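Local coordinates for SusD superfamily protein (Bacteroides fragilis NCTC 9343, PDB 3NQP), which probably binds glycans at the cell surface as an outer-membrane protein of the SusD family, at residues N314-N326 with E350-I362. Residues are numbered along the deposited sequence; the frame is centred on the assembly and turned at random.
With EDO (1,2-ethanediol), chain E.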
ATOM      1  N   ASN A 314      -1.599 -18.813  10.336  1.00 10.45           N
ATOM      2  CA  ASN A 314      -2.406 -19.576   9.429  1.00 11.00           C
ATOM      3  C   ASN A 314      -2.033 -19.170   8.011  1.00 11.48           C
ATOM      4  O   ASN A 314      -1.164 -18.319   7.824  1.00 11.22           O
ATOM      5  CB  ASN A 314      -3.942 -19.509   9.751  1.00  9.58           C
ATOM      6  CG  ASN A 314      -4.581 -18.191   9.400  1.00 16.33           C
ATOM      7  OD1 ASN A 314      -4.208 -17.589   8.419  1.00 21.21           O
ATOM      8  ND2 ASN A 314      -5.662 -17.799  10.144  1.00 13.98           N
ATOM      9  N   GLN A 315      -2.601 -19.851   7.028  1.00 11.55           N
ATOM     10  CA  GLN A 315      -2.393 -19.485   5.632  1.00 13.35           C
ATOM     11  C   GLN A 315      -3.740 -19.252   4.971  1.00 12.23           C
ATOM     12  O   GLN A 315      -4.318 -20.129   4.324  1.00 10.28           O
ATOM     13  CB  GLN A 315      -1.568 -20.512   4.838  1.00 13.63           C
ATOM     14  CG  GLN A 315      -1.034 -19.861   3.538  1.00 11.38           C
ATOM     15  CD  GLN A 315      -0.105 -20.736   2.765  1.00 11.94           C
ATOM     16  OE1 GLN A 315      -0.299 -21.944   2.729  1.00 10.72           O
ATOM     17  NE2 GLN A 315       0.890 -20.129   2.080  1.00  8.59           N
ATOM     18  N   THR A 316      -4.231 -18.048   5.200  1.00 10.83           N
ATOM     19  CA  THR A 316      -5.483 -17.581   4.644  1.00 12.02           C
ATOM     20  C   THR A 316      -5.303 -16.464   3.610  1.00 12.93           C
ATOM     21  O   THR A 316      -6.267 -15.973   3.073  1.00 10.48           O
ATOM     22  CB  THR A 316      -6.477 -17.122   5.790  1.00 12.36           C
ATOM     23  OG1 THR A 316      -5.834 -16.234   6.704  1.00 11.58           O
ATOM     24  CG2 THR A 316      -7.000 -18.365   6.586  1.00  9.16           C
ATOM     25  N   TYR A 317      -4.063 -16.101   3.321  1.00 11.75           N
ATOM     26  CA  TYR A 317      -3.693 -15.250   2.199  1.00 10.55           C
ATOM     27  C   TYR A 317      -2.406 -15.845   1.635  1.00 13.25           C
ATOM     28  O   TYR A 317      -1.456 -16.113   2.411  1.00 10.89           O
ATOM     29  CB  TYR A 317      -3.396 -13.773   2.636  1.00  9.55           C
ATOM     30  CG  TYR A 317      -4.609 -13.086   3.212  1.00 12.21           C
ATOM     31  CD1 TYR A 317      -4.920 -13.218   4.560  1.00 13.57           C
ATOM     32  CD2 TYR A 317      -5.482 -12.373   2.415  1.00 12.45           C
ATOM     33  CE1 TYR A 317      -6.053 -12.660   5.104  1.00 10.17           C
ATOM     34  CE2 TYR A 317      -6.610 -11.799   2.951  1.00 14.43           C
ATOM     35  CZ  TYR A 317      -6.891 -11.929   4.303  1.00 13.48           C
ATOM     36  OH  TYR A 317      -8.033 -11.400   4.842  1.00 15.91           O
ATOM     37  N   GLU A 318      -2.372 -16.089   0.331  1.00  8.79           N
ATOM     38  CA  GLU A 318      -1.207 -16.698  -0.304  1.00 10.85           C
ATOM     39  C   GLU A 318      -1.007 -16.226  -1.737  1.00 11.97           C
ATOM     40  O   GLU A 318      -1.893 -16.347  -2.574  1.00  9.56           O
ATOM     41  CB  GLU A 318      -1.314 -18.223  -0.374  1.00 11.15           C
ATOM     42  CG  GLU A 318       0.035 -18.955  -0.843  1.00  8.16           C
ATOM     43  CD  GLU A 318      -0.117 -20.479  -0.838  1.00 10.89           C
ATOM     44  OE1 GLU A 318      -1.199 -20.960  -0.452  1.00 12.33           O
ATOM     45  OE2 GLU A 318       0.873 -21.186  -1.158  1.00 12.88           O
ATOM     46  N   TYR A 319       0.211 -15.806  -2.038  1.00 11.44           N
ATOM     47  CA  TYR A 319       0.546 -15.444  -3.403  1.00 12.44           C
ATOM     48  C   TYR A 319       0.690 -16.658  -4.277  1.00 11.54           C
ATOM     49  O   TYR A 319       1.225 -17.696  -3.859  1.00 10.96           O
ATOM     50  CB  TYR A 319       1.825 -14.638  -3.451  1.00 10.83           C
ATOM     51  CG  TYR A 319       1.663 -13.273  -2.840  1.00 11.55           C
ATOM     52  CD1 TYR A 319       1.148 -12.231  -3.581  1.00 10.58           C
ATOM     53  CD2 TYR A 319       2.009 -13.035  -1.525  1.00  9.15           C
ATOM     54  CE1 TYR A 319       0.958 -10.960  -3.012  1.00  7.05           C
ATOM     55  CE2 TYR A 319       1.861 -11.734  -0.947  1.00  8.67           C
ATOM     56  CZ  TYR A 319       1.309 -10.728  -1.720  1.00 14.21           C
ATOM     57  OH  TYR A 319       1.118  -9.466  -1.206  1.00 12.54           O
ATOM     58  N   ASN A 320       0.248 -16.519  -5.524  1.00 11.72           N
ATOM     59  CA  ASN A 320       0.487 -17.545  -6.542  1.00 12.23           C
ATOM     60  C   ASN A 320       1.993 -17.744  -6.548  1.00 12.03           C
ATOM     61  O   ASN A 320       2.750 -16.777  -6.430  1.00 10.48           O
ATOM     62  CB  ASN A 320       0.034 -16.992  -7.881  1.00 14.20           C
ATOM     63  CG  ASN A 320       0.108 -17.978  -8.986  1.00 18.41           C
ATOM     64  OD1 ASN A 320       1.202 -18.380  -9.407  1.00 14.32           O
ATOM     65  ND2 ASN A 320      -1.064 -18.381  -9.501  1.00 15.32           N
ATOM     66  N   LYS A 321       2.434 -18.978  -6.695  1.00 10.59           N
ATOM     67  CA  LYS A 321       3.861 -19.279  -6.568  1.00 13.42           C
ATOM     68  C   LYS A 321       4.746 -18.654  -7.673  1.00 13.55           C
ATOM     69  O   LYS A 321       5.965 -18.531  -7.514  1.00 14.58           O
ATOM     70  CB  LYS A 321       4.045 -20.796  -6.546  1.00 13.91           C
ATOM     71  CG  LYS A 321       3.742 -21.503  -7.863  1.00 12.81           C
ATOM     72  CD  LYS A 321       4.029 -23.033  -7.765  1.00 20.06           C
ATOM     73  CE  LYS A 321       2.841 -23.746  -7.021  1.00 20.73           C
ATOM     74  NZ  LYS A 321       3.024 -25.218  -6.913  1.00 20.16           N
ATOM     75  N   ALA A 322       4.134 -18.283  -8.785  1.00 12.42           N
ATOM     76  CA  ALA A 322       4.811 -17.484  -9.819  1.00 11.94           C
ATOM     77  C   ALA A 322       5.335 -16.148  -9.309  1.00  9.99           C
ATOM     78  O   ALA A 322       6.279 -15.594  -9.888  1.00 10.43           O
ATOM     79  CB  ALA A 322       3.889 -17.260 -11.040  1.00 14.59           C
ATOM     80  N   VAL A 323       4.764 -15.613  -8.233  1.00 11.30           N
ATOM     81  CA  VAL A 323       5.263 -14.356  -7.681  1.00 10.50           C
ATOM     82  C   VAL A 323       6.679 -14.610  -7.142  1.00 13.37           C
ATOM     83  O   VAL A 323       7.622 -13.897  -7.479  1.00 13.13           O
ATOM     84  CB  VAL A 323       4.324 -13.814  -6.588  1.00  9.55           C
ATOM     85  CG1 VAL A 323       4.915 -12.646  -5.855  1.00  6.06           C
ATOM     86  CG2 VAL A 323       2.938 -13.396  -7.213  1.00  6.07           C
ATOM     87  N   TYR A 324       6.815 -15.630  -6.300  1.00 12.07           N
ATOM     88  CA  TYR A 324       8.144 -16.131  -5.859  1.00 14.03           C
ATOM     89  C   TYR A 324       9.090 -16.501  -7.016  1.00 13.33           C
ATOM     90  O   TYR A 324      10.260 -16.075  -7.057  1.00 12.27           O
ATOM     91  CB  TYR A 324       7.943 -17.297  -4.902  1.00 11.09           C
ATOM     92  CG  TYR A 324       9.204 -17.936  -4.310  1.00 14.55           C
ATOM     93  CD1 TYR A 324       9.891 -17.313  -3.280  1.00  9.27           C
ATOM     94  CD2 TYR A 324       9.695 -19.152  -4.783  1.00 12.84           C
ATOM     95  CE1 TYR A 324      11.037 -17.887  -2.717  1.00 11.15           C
ATOM     96  CE2 TYR A 324      10.861 -19.755  -4.209  1.00 16.64           C
ATOM     97  CZ  TYR A 324      11.511 -19.114  -3.173  1.00 13.63           C
ATOM     98  OH  TYR A 324      12.638 -19.650  -2.588  1.00 17.90           O
ATOM     99  N   GLN A 325       8.603 -17.271  -7.962  1.00 13.73           N
ATOM    100  CA  GLN A 325       9.452 -17.765  -9.067  1.00 14.64           C
ATOM    101  C   GLN A 325       9.914 -16.645 -10.000  1.00 15.66           C
ATOM    102  O   GLN A 325      10.898 -16.816 -10.717  1.00 15.34           O
ATOM    103  CB  GLN A 325       8.702 -18.803  -9.892  1.00 13.41           C
ATOM    104  CG  GLN A 325       8.369 -20.048  -9.126  1.00 16.88           C
ATOM    105  CD  GLN A 325       7.465 -20.973  -9.894  1.00 25.05           C
ATOM    106  OE1 GLN A 325       6.488 -20.543 -10.509  1.00 15.22           O
ATOM    107  NE2 GLN A 325       7.788 -22.251  -9.866  1.00 15.85           N
ATOM    108  N   ASN A 326       9.211 -15.510  -9.980  1.00 13.61           N
ATOM    109  CA  ASN A 326       9.645 -14.318 -10.747  1.00 16.10           C
ATOM    110  C   ASN A 326      10.954 -13.686 -10.272  1.00 14.49           C
ATOM    111  O   ASN A 326      11.609 -12.960 -11.016  1.00 14.60           O
ATOM    112  CB  ASN A 326       8.586 -13.214 -10.689  1.00 14.78           C
ATOM    113  CG  ASN A 326       7.535 -13.323 -11.796  1.00 31.35           C
ATOM    114  OD1 ASN A 326       7.635 -14.157 -12.701  1.00 26.76           O
ATOM    115  ND2 ASN A 326       6.523 -12.440 -11.731  1.00 36.72           N
ATOM    116  N   GLU A 350      13.182 -35.832  -5.454  1.00 35.09           N
ATOM    117  CA  GLU A 350      13.240 -34.536  -6.083  1.00 34.40           C
ATOM    118  C   GLU A 350      12.179 -33.603  -5.465  1.00 30.06           C
ATOM    119  O   GLU A 350      11.039 -34.010  -5.206  1.00 26.98           O
ATOM    120  CB  GLU A 350      13.012 -34.671  -7.595  1.00 36.21           C
ATOM    121  CG  GLU A 350      12.943 -33.323  -8.333  1.00 45.87           C
ATOM    122  CD  GLU A 350      12.439 -33.419  -9.770  1.00 55.66           C
ATOM    123  OE1 GLU A 350      12.250 -34.546 -10.272  1.00 59.56           O
ATOM    124  OE2 GLU A 350      12.232 -32.348 -10.395  1.00 55.71           O
ATOM    125  N   LEU A 351      12.570 -32.351  -5.261  1.00 24.92           N
ATOM    126  CA  LEU A 351      11.733 -31.379  -4.593  1.00 21.64           C
ATOM    127  C   LEU A 351      11.023 -30.560  -5.642  1.00 20.42           C
ATOM    128  O   LEU A 351      11.639 -30.126  -6.632  1.00 18.83           O
ATOM    129  CB  LEU A 351      12.576 -30.487  -3.669  1.00 21.11           C
ATOM    130  CG  LEU A 351      13.335 -31.167  -2.516  1.00 20.78           C
ATOM    131  CD1 LEU A 351      14.234 -30.176  -1.817  1.00 28.57           C
ATOM    132  CD2 LEU A 351      12.378 -31.775  -1.504  1.00 18.60           C
ATOM    133  N   SER A 352       9.728 -30.343  -5.450  1.00 16.32           N
ATOM    134  CA  SER A 352       8.985 -29.451  -6.335  1.00 17.67           C
ATOM    135  C   SER A 352       8.282 -28.351  -5.509  1.00 14.58           C
ATOM    136  O   SER A 352       7.727 -28.619  -4.444  1.00 13.90           O
ATOM    137  CB  SER A 352       7.986 -30.253  -7.182  1.00 20.81           C
ATOM    138  OG  SER A 352       7.070 -30.917  -6.328  1.00 27.31           O
ATOM    139  N   LEU A 353       8.336 -27.126  -5.992  1.00 14.02           N
ATOM    140  CA  LEU A 353       7.779 -25.999  -5.253  1.00 12.14           C
ATOM    141  C   LEU A 353       6.276 -26.208  -5.038  1.00 15.95           C
ATOM    142  O   LEU A 353       5.522 -26.424  -6.006  1.00 14.50           O
ATOM    143  CB  LEU A 353       8.008 -24.671  -6.005  1.00 14.11           C
ATOM    144  CG  LEU A 353       7.468 -23.390  -5.313  1.00 13.09           C
ATOM    145  CD1 LEU A 353       8.236 -23.183  -3.941  1.00 15.24           C
ATOM    146  CD2 LEU A 353       7.558 -22.143  -6.241  1.00 15.87           C
ATOM    147  N   TYR A 354       5.838 -26.094  -3.789  1.00 14.01           N
ATOM    148  CA  TYR A 354       4.425 -26.298  -3.449  1.00 15.51           C
ATOM    149  C   TYR A 354       3.719 -25.012  -2.985  1.00 15.07           C
ATOM    150  O   TYR A 354       2.782 -24.534  -3.615  1.00 15.45           O
ATOM    151  CB  TYR A 354       4.335 -27.398  -2.386  1.00 13.62           C
ATOM    152  CG  TYR A 354       2.949 -27.942  -2.106  1.00 15.88           C
ATOM    153  CD1 TYR A 354       2.080 -27.292  -1.250  1.00 17.22           C
ATOM    154  CD2 TYR A 354       2.491 -29.092  -2.733  1.00 16.10           C
ATOM    155  CE1 TYR A 354       0.806 -27.796  -1.001  1.00 12.26           C
ATOM    156  CE2 TYR A 354       1.251 -29.586  -2.480  1.00 15.47           C
ATOM    157  CZ  TYR A 354       0.400 -28.961  -1.609  1.00 17.12           C
ATOM    158  OH  TYR A 354      -0.882 -29.491  -1.365  1.00 14.82           O
ATOM    159  N   GLY A 355       4.182 -24.438  -1.878  1.00 13.99           N
ATOM    160  CA  GLY A 355       3.621 -23.194  -1.374  1.00 14.39           C
ATOM    161  C   GLY A 355       4.704 -22.175  -1.059  1.00 12.78           C
ATOM    162  O   GLY A 355       5.893 -22.460  -1.119  1.00  9.31           O
ATOM    163  N   THR A 356       4.264 -20.962  -0.787  1.00 11.60           N
ATOM    164  CA  THR A 356       5.137 -19.908  -0.389  1.00 10.85           C
ATOM    165  C   THR A 356       4.454 -19.209   0.770  1.00 13.24           C
ATOM    166  O   THR A 356       3.234 -19.204   0.847  1.00 11.90           O
ATOM    167  CB  THR A 356       5.412 -18.925  -1.566  1.00  9.88           C
ATOM    168  OG1 THR A 356       4.178 -18.322  -1.962  1.00  8.10           O
ATOM    169  CG2 THR A 356       6.076 -19.650  -2.761  1.00  7.84           C
ATOM    170  N   HIS A 357       5.261 -18.574   1.630  1.00 11.55           N
ATOM    171  CA  HIS A 357       4.851 -18.100   2.935  1.00 10.81           C
ATOM    172  C   HIS A 357       5.646 -16.820   3.270  1.00 10.43           C
ATOM    173  O   HIS A 357       6.858 -16.761   3.072  1.00 12.17           O
ATOM    174  CB  HIS A 357       5.118 -19.225   3.964  1.00 14.03           C
ATOM    175  CG  HIS A 357       4.684 -20.581   3.502  1.00 11.16           C
ATOM    176  ND1 HIS A 357       3.431 -21.087   3.766  1.00 12.28           N
ATOM    177  CD2 HIS A 357       5.339 -21.547   2.799  1.00 15.20           C
ATOM    178  CE1 HIS A 357       3.321 -22.292   3.220  1.00 14.96           C
ATOM    179  NE2 HIS A 357       4.475 -22.605   2.651  1.00 10.44           N
ATOM    180  N   VAL A 358       4.950 -15.757   3.681  1.00 11.28           N
ATOM    181  CA  VAL A 358       5.566 -14.447   3.692  1.00  9.52           C
ATOM    182  C   VAL A 358       6.185 -14.161   5.043  1.00  9.88           C
ATOM    183  O   VAL A 358       5.477 -14.104   6.076  1.00 10.41           O
ATOM    184  CB  VAL A 358       4.534 -13.318   3.301  1.00  5.32           C
ATOM    185  CG1 VAL A 358       5.204 -11.939   3.377  1.00  9.18           C
ATOM    186  CG2 VAL A 358       3.985 -13.584   1.865  1.00  8.94           C
ATOM    187  N   ARG A 359       7.513 -13.974   5.034  1.00 10.00           N
ATOM    188  CA  ARG A 359       8.261 -13.638   6.227  1.00 11.59           C
ATOM    189  C   ARG A 359       8.877 -12.224   6.171  1.00 13.85           C
ATOM    190  O   ARG A 359       9.777 -11.901   6.952  1.00 11.62           O
ATOM    191  CB  ARG A 359       9.363 -14.682   6.443  1.00 12.12           C
ATOM    192  CG  ARG A 359      10.329 -14.791   5.293  1.00 13.57           C
ATOM    193  CD  ARG A 359      11.581 -15.575   5.723  1.00 11.70           C
ATOM    194  NE  ARG A 359      12.210 -16.181   4.562  1.00 10.34           N
ATOM    195  CZ  ARG A 359      13.005 -17.246   4.634  1.00 11.00           C
ATOM    196  NH1 ARG A 359      13.251 -17.766   5.824  1.00 13.88           N
ATOM    197  NH2 ARG A 359      13.534 -17.785   3.526  1.00  9.82           N
ATOM    198  N   LYS A 360       8.358 -11.391   5.266  1.00 13.36           N
ATOM    199  CA  LYS A 360       8.878 -10.049   5.009  1.00 11.80           C
ATOM    200  C   LYS A 360       8.861  -9.156   6.226  1.00 13.29           C
ATOM    201  O   LYS A 360       9.798  -8.380   6.420  1.00 12.04           O
ATOM    202  CB  LYS A 360       8.043  -9.368   3.918  1.00 12.22           C
ATOM    203  CG  LYS A 360       8.658  -8.053   3.375  1.00 10.23           C
ATOM    204  CD  LYS A 360       7.931  -7.573   2.113  1.00 11.48           C
ATOM    205  CE  LYS A 360       8.416  -6.193   1.677  1.00 10.84           C
ATOM    206  NZ  LYS A 360       7.913  -5.845   0.332  1.00 10.95           N
ATOM    207  N   ASN A 361       7.796  -9.245   7.020  1.00 11.45           N
ATOM    208  CA  ASN A 361       7.496  -8.229   8.050  1.00 11.15           C
ATOM    209  C   ASN A 361       6.664  -8.854   9.192  1.00 13.38           C
ATOM    210  O   ASN A 361       5.584  -8.407   9.517  1.00 12.31           O
ATOM    211  CB  ASN A 361       6.791  -7.036   7.376  1.00  9.17           C
ATOM    212  CG  ASN A 361       6.585  -5.851   8.292  1.00 10.17           C
ATOM    213  OD1 ASN A 361       7.424  -5.556   9.159  1.00 11.25           O
ATOM    214  ND2 ASN A 361       5.484  -5.118   8.062  1.00  7.24           N
ATOM    215  N   ILE A 362       7.167  -9.963   9.740  1.00 12.53           N
ATOM    216  CA  ILE A 362       6.463 -10.727  10.794  1.00 13.85           C
ATOM    217  C   ILE A 362       7.031 -10.470  12.202  1.00 15.06           C
ATOM    218  O   ILE A 362       6.908 -11.310  13.112  1.00 11.77           O
ATOM    219  CB  ILE A 362       6.371 -12.245  10.450  1.00 14.81           C
ATOM    220  CG1 ILE A 362       7.752 -12.869  10.205  1.00 14.13           C
ATOM    221  CG2 ILE A 362       5.472 -12.445   9.221  1.00 12.06           C
ATOM    222  CD1 ILE A 362       7.818 -14.471  10.419  1.00 14.59           C
TER
HETATM  223  C1  EDO E1005       1.268 -28.195  -6.533  1.00 21.95           C
HETATM  224  O1  EDO E1005       2.650 -27.906  -6.737  1.00 29.31           O
HETATM  225  C2  EDO E1005       0.695 -27.533  -5.274  1.00 19.42           C
HETATM  226  O2  EDO E1005       0.539 -26.110  -5.411  1.00 15.12           O
HETATM  227  O   HOH W   1       2.289 -20.055  -3.245  1.00 12.20           O
HETATM  228  O   HOH W   2       1.021 -22.417  -4.323  1.00 18.39           O
HETATM  229  O   HOH W   3       2.445 -16.402  -0.313  1.00 10.90           O
HETATM  230  O   HOH W   4       4.659 -16.555  -4.404  1.00 12.19           O
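Leu353 and Thr356 of strand 351-358 meet the short helix 321-325 through their methyl groups. Leu353 CD2 slips between the aliphatic part of Lys321, the ring of Tyr324 and the chain of Gln325, while Thr356 CG2 lies 3.7 Å from Tyr324 CB. Farther along the strand, Val358 CG2 abuts the ring edge of Tyr319.

Among the direct polar contacts, Lys321 bends at chi3 (79°) to bring NZ within 2.9 Å of Leu353 O, a hydrogen bond whose donor is tilted from the carbonyl plane; NZ also donates to O2 of an ethanediol, probably from the crystallisation liquor. Glu318 reaches out fully extended, its OE2 taking a weak bond from Thr356 N (3.4 Å) and a further bond from Ser60. The amide of Gln315 and the ring of His357 are turned 23° from each other, with Gln315 NE2 3.2 Å from His357 ND1 at an angle too poor for a hydrogen bond; their polar ends are held chiefly by Asp61 and Ser341 OG, respectively.

Thr356 OG1 hydrogen-bonds to three waters. One lies in reach of Glu318 OE2 and Tyr319 O, with more acceptors around it than protons; another accepts from Tyr319 N; the third bridges to Asn320 O and Tyr324 N.

The helix crosses the strand at 82°, against a two-stranded antiparallel hairpin completed by strand 338-344, where Tyr354 and Gly355 form a classic beta bulge opposite Ser341.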